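Local coordinates for protein short afifavidin (Afifella pfennigii, PDB 6HDT) that forms a strong non-covalent complex with biotin and 2-iminobiotin as a dimeric member of the avidin family, although its biological role is still obscure, at residues Phe14-Val19 with Leu33-Gly38; Ala37-Ser42 with Leu64-Phe69. All coordinates share one frame; numbering follows the deposited sequence.

Overall arrangement
Interactions 1 and 2 lie next to each other, their centres about 7 Å apart, at the end of an eight-stranded antiparallel avidin barrel that the N-terminal helix covers. Strand 30-35, used by interaction 1, runs through the Ala37-Ser40 turn into strand 40-46, used by interaction 2, and the two contacts share Ala37 and Gly38. A probable hydrogen bond of 2.7 Å from Val34 N to Ser42 O ties the strands together. Inside, Phe35 CD1 rests 3.6 Å from Thr65 CG2, while Phe14 CE1 packs against Asn68 O. The Leu33 side chain of interaction 1 is about 12 Å from bound biotin, and that of Val41, in interaction 2, about 10 Å from that of biotin-binding Tyr45.

Interaction 1 of 2, residues Phe14-Val19 with Leu33-Gly38; sequences FGVPAV and LVFGAG
The phenyl rings of Phe14 and Phe35 meet obliquely, with planes 46° apart and centroids separated by 5.5 Å, while Val19 O borders the rim of the Phe35 ring, close to the ring plane. Here the end of helix 7-14 and the loop after it pack against strand 30-35 of the avidin β-barrel. The two phenylalanine side chains cross at roughly a right angle. The leading corner of Phe35, CZ, comes within 3.7 Å of Phe14 CD2 and lies almost as near to CG and CB, so it presses on the root of the other ring. Phe14 CG stands anti to the backbone N (chi1 -168°), which carries its ring off the helix toward the barrel, where it also touches Trp23, Thr65 and Ile70. Val16 adds a looser apolar contact, its CG2 4.2 Å from Phe35 CE2. Ser10 and Ala11 of the helix also touch Phe35, which is thereby buried between helix and barrel.

Between Phe14 and Val16 the helix ends in a Schellman motif, with Gly15 (positive phi) as its C-prime residue, and the chain swings back toward the strand. It is fastened there by Phe35 N, which donates to Val19 O over 3.0 Å in a nearly straight bond (166° at the hydrogen). Val34 CA adds a CH...O contact to the same oxygen. On the outer flank the side chains of Val19 and Val34 run alongside each other in the same direction, with CG2 of Val19 4.1 Å from CG1 of Val34. Val19 CG2 also comes close to a backbone oxygen, 3.3 Å from Phe35 O.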
loop_
_atom_site.group_PDB
_atom_site.type_symbol
_atom_site.label_atom_id
_atom_site.label_comp_id
_atom_site.label_asym_id
_atom_site.label_seq_id
_atom_site.Cartn_x
_atom_site.Cartn_y
_atom_site.Cartn_z
ATOM N N PHE A 14 -1.258 14.273 -9.587
ATOM C CA PHE A 14 -0.885 12.967 -10.127
ATOM C C PHE A 14 -0.725 12.970 -11.654
ATOM O O PHE A 14 0.084 12.229 -12.180
ATOM C CB PHE A 14 -1.863 11.909 -9.644
ATOM C CG PHE A 14 -1.413 10.510 -9.897
ATOM C CD1 PHE A 14 -0.321 9.963 -9.211
ATOM C CD2 PHE A 14 -2.082 9.722 -10.816
ATOM C CE1 PHE A 14 0.049 8.657 -9.442
ATOM C CE2 PHE A 14 -1.717 8.399 -11.036
ATOM C CZ PHE A 14 -0.652 7.877 -10.358
ATOM N N GLY A 15 -1.480 13.827 -12.340
ATOM C CA GLY A 15 -1.394 14.006 -13.786
ATOM C C GLY A 15 -2.705 13.723 -14.522
ATOM O O GLY A 15 -2.727 13.624 -15.732
ATOM N N VAL A 16 -3.813 13.586 -13.810
ATOM C CA VAL A 16 -5.076 13.300 -14.473
ATOM C C VAL A 16 -6.056 14.443 -14.204
ATOM O O VAL A 16 -5.990 15.103 -13.158
ATOM C CB VAL A 16 -5.631 11.913 -14.061
ATOM C CG1 VAL A 16 -4.631 10.829 -14.471
ATOM C CG2 VAL A 16 -5.908 11.809 -12.584
ATOM N N PRO A 17 -6.968 14.698 -15.150
ATOM C CA PRO A 17 -7.790 15.882 -14.991
ATOM C C PRO A 17 -9.003 15.676 -14.080
ATOM O O PRO A 17 -9.658 16.645 -13.733
ATOM C CB PRO A 17 -8.203 16.193 -16.439
ATOM C CG PRO A 17 -8.249 14.851 -17.114
ATOM C CD PRO A 17 -7.358 13.912 -16.339
ATOM N N ALA A 18 -9.272 14.443 -13.639
ATOM C CA ALA A 18 -10.528 14.175 -12.970
ATOM C C ALA A 18 -10.251 13.402 -11.725
ATOM O O ALA A 18 -9.255 12.722 -11.617
ATOM C CB ALA A 18 -11.466 13.388 -13.875
ATOM N N VAL A 19 -11.161 13.528 -10.789
ATOM C CA VAL A 19 -11.013 12.933 -9.488
ATOM C C VAL A 19 -10.970 11.385 -9.581
ATOM O O VAL A 19 -10.267 10.708 -8.802
ATOM C CB VAL A 19 -12.076 13.490 -8.498
ATOM C CG1 VAL A 19 -13.405 13.780 -9.169
ATOM C CG2 VAL A 19 -12.301 12.550 -7.331
ATOM N N LEU A 33 -9.266 4.524 -10.008
ATOM C CA LEU A 33 -8.709 5.272 -8.894
ATOM C C LEU A 33 -9.549 6.491 -8.618
ATOM O O LEU A 33 -9.906 7.259 -9.528
ATOM C CB LEU A 33 -7.265 5.723 -9.179
ATOM C CG LEU A 33 -6.234 4.611 -9.378
ATOM C CD1 LEU A 33 -4.887 5.219 -9.689
ATOM C CD2 LEU A 33 -6.154 3.720 -8.153
ATOM N N VAL A 34 -9.816 6.694 -7.350
ATOM C CA VAL A 34 -10.547 7.860 -6.874
ATOM C C VAL A 34 -9.693 8.571 -5.839
ATOM O O VAL A 34 -9.350 8.010 -4.794
ATOM C CB VAL A 34 -11.922 7.484 -6.264
ATOM C CG1 VAL A 34 -12.759 8.727 -6.060
ATOM C CG2 VAL A 34 -12.669 6.511 -7.161
ATOM N N PHE A 35 -9.282 9.789 -6.167
ATOM C CA PHE A 35 -8.576 10.637 -5.218
ATOM C C PHE A 35 -9.543 11.328 -4.243
ATOM O O PHE A 35 -10.612 11.824 -4.634
ATOM C CB PHE A 35 -7.716 11.650 -5.960
ATOM C CG PHE A 35 -6.642 11.001 -6.740
ATOM C CD1 PHE A 35 -5.474 10.591 -6.111
ATOM C CD2 PHE A 35 -6.828 10.687 -8.063
ATOM C CE1 PHE A 35 -4.487 9.934 -6.807
ATOM C CE2 PHE A 35 -5.832 10.030 -8.770
ATOM C CZ PHE A 35 -4.668 9.654 -8.140
ATOM N N GLY A 36 -9.168 11.322 -2.968
ATOM C CA GLY A 36 -9.957 11.969 -1.927
ATOM C C GLY A 36 -9.147 12.896 -1.036
ATOM O O GLY A 36 -8.075 13.343 -1.400
ATOM N N ALA A 37 -9.690 13.177 0.145
ATOM C CA ALA A 37 -9.071 14.075 1.104
ATOM C C ALA A 37 -7.982 13.323 1.866
ATOM O O ALA A 37 -7.924 12.099 1.836
ATOM C CB ALA A 37 -10.105 14.588 2.067
ATOM N N GLY A 38 -7.112 14.064 2.541
ATOM C CA GLY A 38 -6.032 13.467 3.277
ATOM C C GLY A 38 -5.113 12.626 2.410
ATOM O O GLY A 38 -4.655 11.589 2.850
#

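Interaction 2 of 2, residues Ala37-Ser42 with Leu64-Phe69; sequences AGNSVS and LTWGNF
Neighbouring antiparallel strands 40-46 and 58-66 of the avidin barrel, the arms of a β-hairpin, meet here at the end of their pairing. Ser40 and Leu64 form a non-hydrogen-bonded pair with CA atoms 4.7 Å apart. Beside it Thr65 N donates to Asn39 O over 2.9 Å in a bent bond (141° at the hydrogen), and Leu64 CA makes a CH...O contact with the same oxygen, which Leu64 CD2 approaches to 3.5 Å. Thr65 O is buried with no polar partner in the model. Val41 CG2 packs against Thr65 CB and CG2, both 3.7 Å away, on the side of the sheet where Phe35 also meets both residues.

A type I' turn from Ala37 to Ser40 leads into strand 40-46; Ala37 O accepts from Ser40 N and OG. A type II' turn, Trp66 to Phe69, leaves strand 58-66. Thr65 OG1, turned anti to its own N (chi1 177°), and Trp66 N reach Phe69 O from above and below the carbonyl plane. Asp77 of the second subunit packs on both Asn39 and Trp66. The Asn39 amide stands nearly perpendicular to the indole (83°), with ND2 at the ring edge, 3.7 Å from Trp66 CE3.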
loop_
_atom_site.group_PDB
_atom_site.type_symbol
_atom_site.label_atom_id
_atom_site.label_comp_id
_atom_site.label_asym_id
_atom_site.label_seq_id
_atom_site.Cartn_x
_atom_site.Cartn_y
_atom_site.Cartn_z
ATOM N N ALA A 37 -9.690 13.177 0.145
ATOM C CA ALA A 37 -9.071 14.075 1.104
ATOM C C ALA A 37 -7.982 13.323 1.866
ATOM O O ALA A 37 -7.924 12.099 1.836
ATOM C CB ALA A 37 -10.105 14.588 2.067
ATOM N N GLY A 38 -7.112 14.064 2.541
ATOM C CA GLY A 38 -6.032 13.467 3.277
ATOM C C GLY A 38 -5.113 12.626 2.410
ATOM O O GLY A 38 -4.655 11.589 2.850
ATOM N N ASN A 39 -4.819 13.056 1.173
ATOM C CA ASN A 39 -3.946 12.270 0.271
ATOM C C ASN A 39 -4.495 10.863 -0.073
ATOM O O ASN A 39 -3.750 9.992 -0.566
ATOM C CB ASN A 39 -2.497 12.152 0.840
ATOM C CG ASN A 39 -1.880 13.515 1.208
ATOM O OD1 ASN A 39 -1.075 13.653 2.154
ATOM N ND2 ASN A 39 -2.260 14.515 0.479
ATOM N N SER A 40 -5.783 10.641 0.180
ATOM C CA SER A 40 -6.329 9.322 0.030
ATOM C C SER A 40 -6.494 8.882 -1.422
ATOM O O SER A 40 -6.670 9.690 -2.342
ATOM C CB SER A 40 -7.639 9.161 0.822
ATOM O OG SER A 40 -8.704 9.925 0.266
ATOM N N VAL A 41 -6.419 7.561 -1.592
ATOM C CA VAL A 41 -6.685 6.878 -2.846
ATOM C C VAL A 41 -7.651 5.762 -2.514
ATOM O O VAL A 41 -7.398 4.959 -1.591
ATOM C CB VAL A 41 -5.400 6.266 -3.442
ATOM C CG1 VAL A 41 -5.699 5.470 -4.699
ATOM C CG2 VAL A 41 -4.376 7.355 -3.732
ATOM N N SER A 42 -8.755 5.714 -3.243
ATOM C CA SER A 42 -9.671 4.579 -3.164
ATOM C C SER A 42 -9.959 4.115 -4.574
ATOM O O SER A 42 -9.543 4.744 -5.574
ATOM C CB SER A 42 -10.975 4.991 -2.485
ATOM O OG SER A 42 -10.763 5.252 -1.119
ATOM N N LEU A 64 -2.513 5.774 -0.657
ATOM C CA LEU A 64 -2.211 7.184 -0.498
ATOM C C LEU A 64 -1.391 7.658 -1.679
ATOM O O LEU A 64 -0.775 6.891 -2.387
ATOM C CB LEU A 64 -1.424 7.440 0.781
ATOM C CG LEU A 64 -2.154 7.122 2.085
ATOM C CD1 LEU A 64 -1.163 6.999 3.236
ATOM C CD2 LEU A 64 -3.256 8.130 2.365
ATOM N N THR A 65 -1.379 8.968 -1.854
ATOM C CA THR A 65 -0.666 9.578 -2.970
ATOM C C THR A 65 -0.017 10.866 -2.501
ATOM O O THR A 65 -0.490 11.497 -1.559
ATOM C CB THR A 65 -1.639 9.840 -4.131
ATOM O OG1 THR A 65 -0.956 10.502 -5.200
ATOM C CG2 THR A 65 -2.795 10.722 -3.705
ATOM N N TRP A 66 1.104 11.218 -3.125
ATOM C CA TRP A 66 1.590 12.573 -3.079
ATOM C C TRP A 66 2.257 12.935 -4.425
ATOM O O TRP A 66 3.078 12.176 -4.933
ATOM C CB TRP A 66 2.608 12.799 -1.954
ATOM C CG TRP A 66 3.025 14.193 -2.024
ATOM C CD1 TRP A 66 4.089 14.710 -2.705
ATOM C CD2 TRP A 66 2.288 15.293 -1.531
ATOM N NE1 TRP A 66 4.089 16.074 -2.618
ATOM C CE2 TRP A 66 2.989 16.465 -1.900
ATOM C CE3 TRP A 66 1.108 15.409 -0.784
ATOM C CZ2 TRP A 66 2.557 17.734 -1.538
ATOM C CZ3 TRP A 66 0.680 16.669 -0.418
ATOM C CH2 TRP A 66 1.396 17.818 -0.796
ATOM N N GLY A 67 1.952 14.107 -4.968
ATOM C CA GLY A 67 2.547 14.470 -6.237
ATOM C C GLY A 67 2.227 13.407 -7.272
ATOM O O GLY A 67 1.067 12.938 -7.380
ATOM N N ASN A 68 3.244 12.973 -8.018
ATOM C CA ASN A 68 3.016 11.941 -9.024
ATOM C C ASN A 68 3.327 10.538 -8.515
ATOM O O ASN A 68 3.518 9.642 -9.296
ATOM C CB ASN A 68 3.751 12.247 -10.337
ATOM C CG ASN A 68 5.236 12.210 -10.192
ATOM O OD1 ASN A 68 5.784 12.851 -9.312
ATOM N ND2 ASN A 68 5.906 11.447 -11.044
ATOM N N PHE A 69 3.310 10.362 -7.203
ATOM C CA PHE A 69 3.602 9.069 -6.595
ATOM C C PHE A 69 2.393 8.536 -5.896
ATOM O O PHE A 69 1.572 9.287 -5.384
ATOM C CB PHE A 69 4.759 9.225 -5.599
ATOM C CG PHE A 69 5.995 9.754 -6.246
ATOM C CD1 PHE A 69 6.777 8.912 -7.016
ATOM C CD2 PHE A 69 6.367 11.064 -6.078
ATOM C CE1 PHE A 69 7.917 9.386 -7.649
ATOM C CE2 PHE A 69 7.502 11.558 -6.727
ATOM C CZ PHE A 69 8.274 10.711 -7.489
#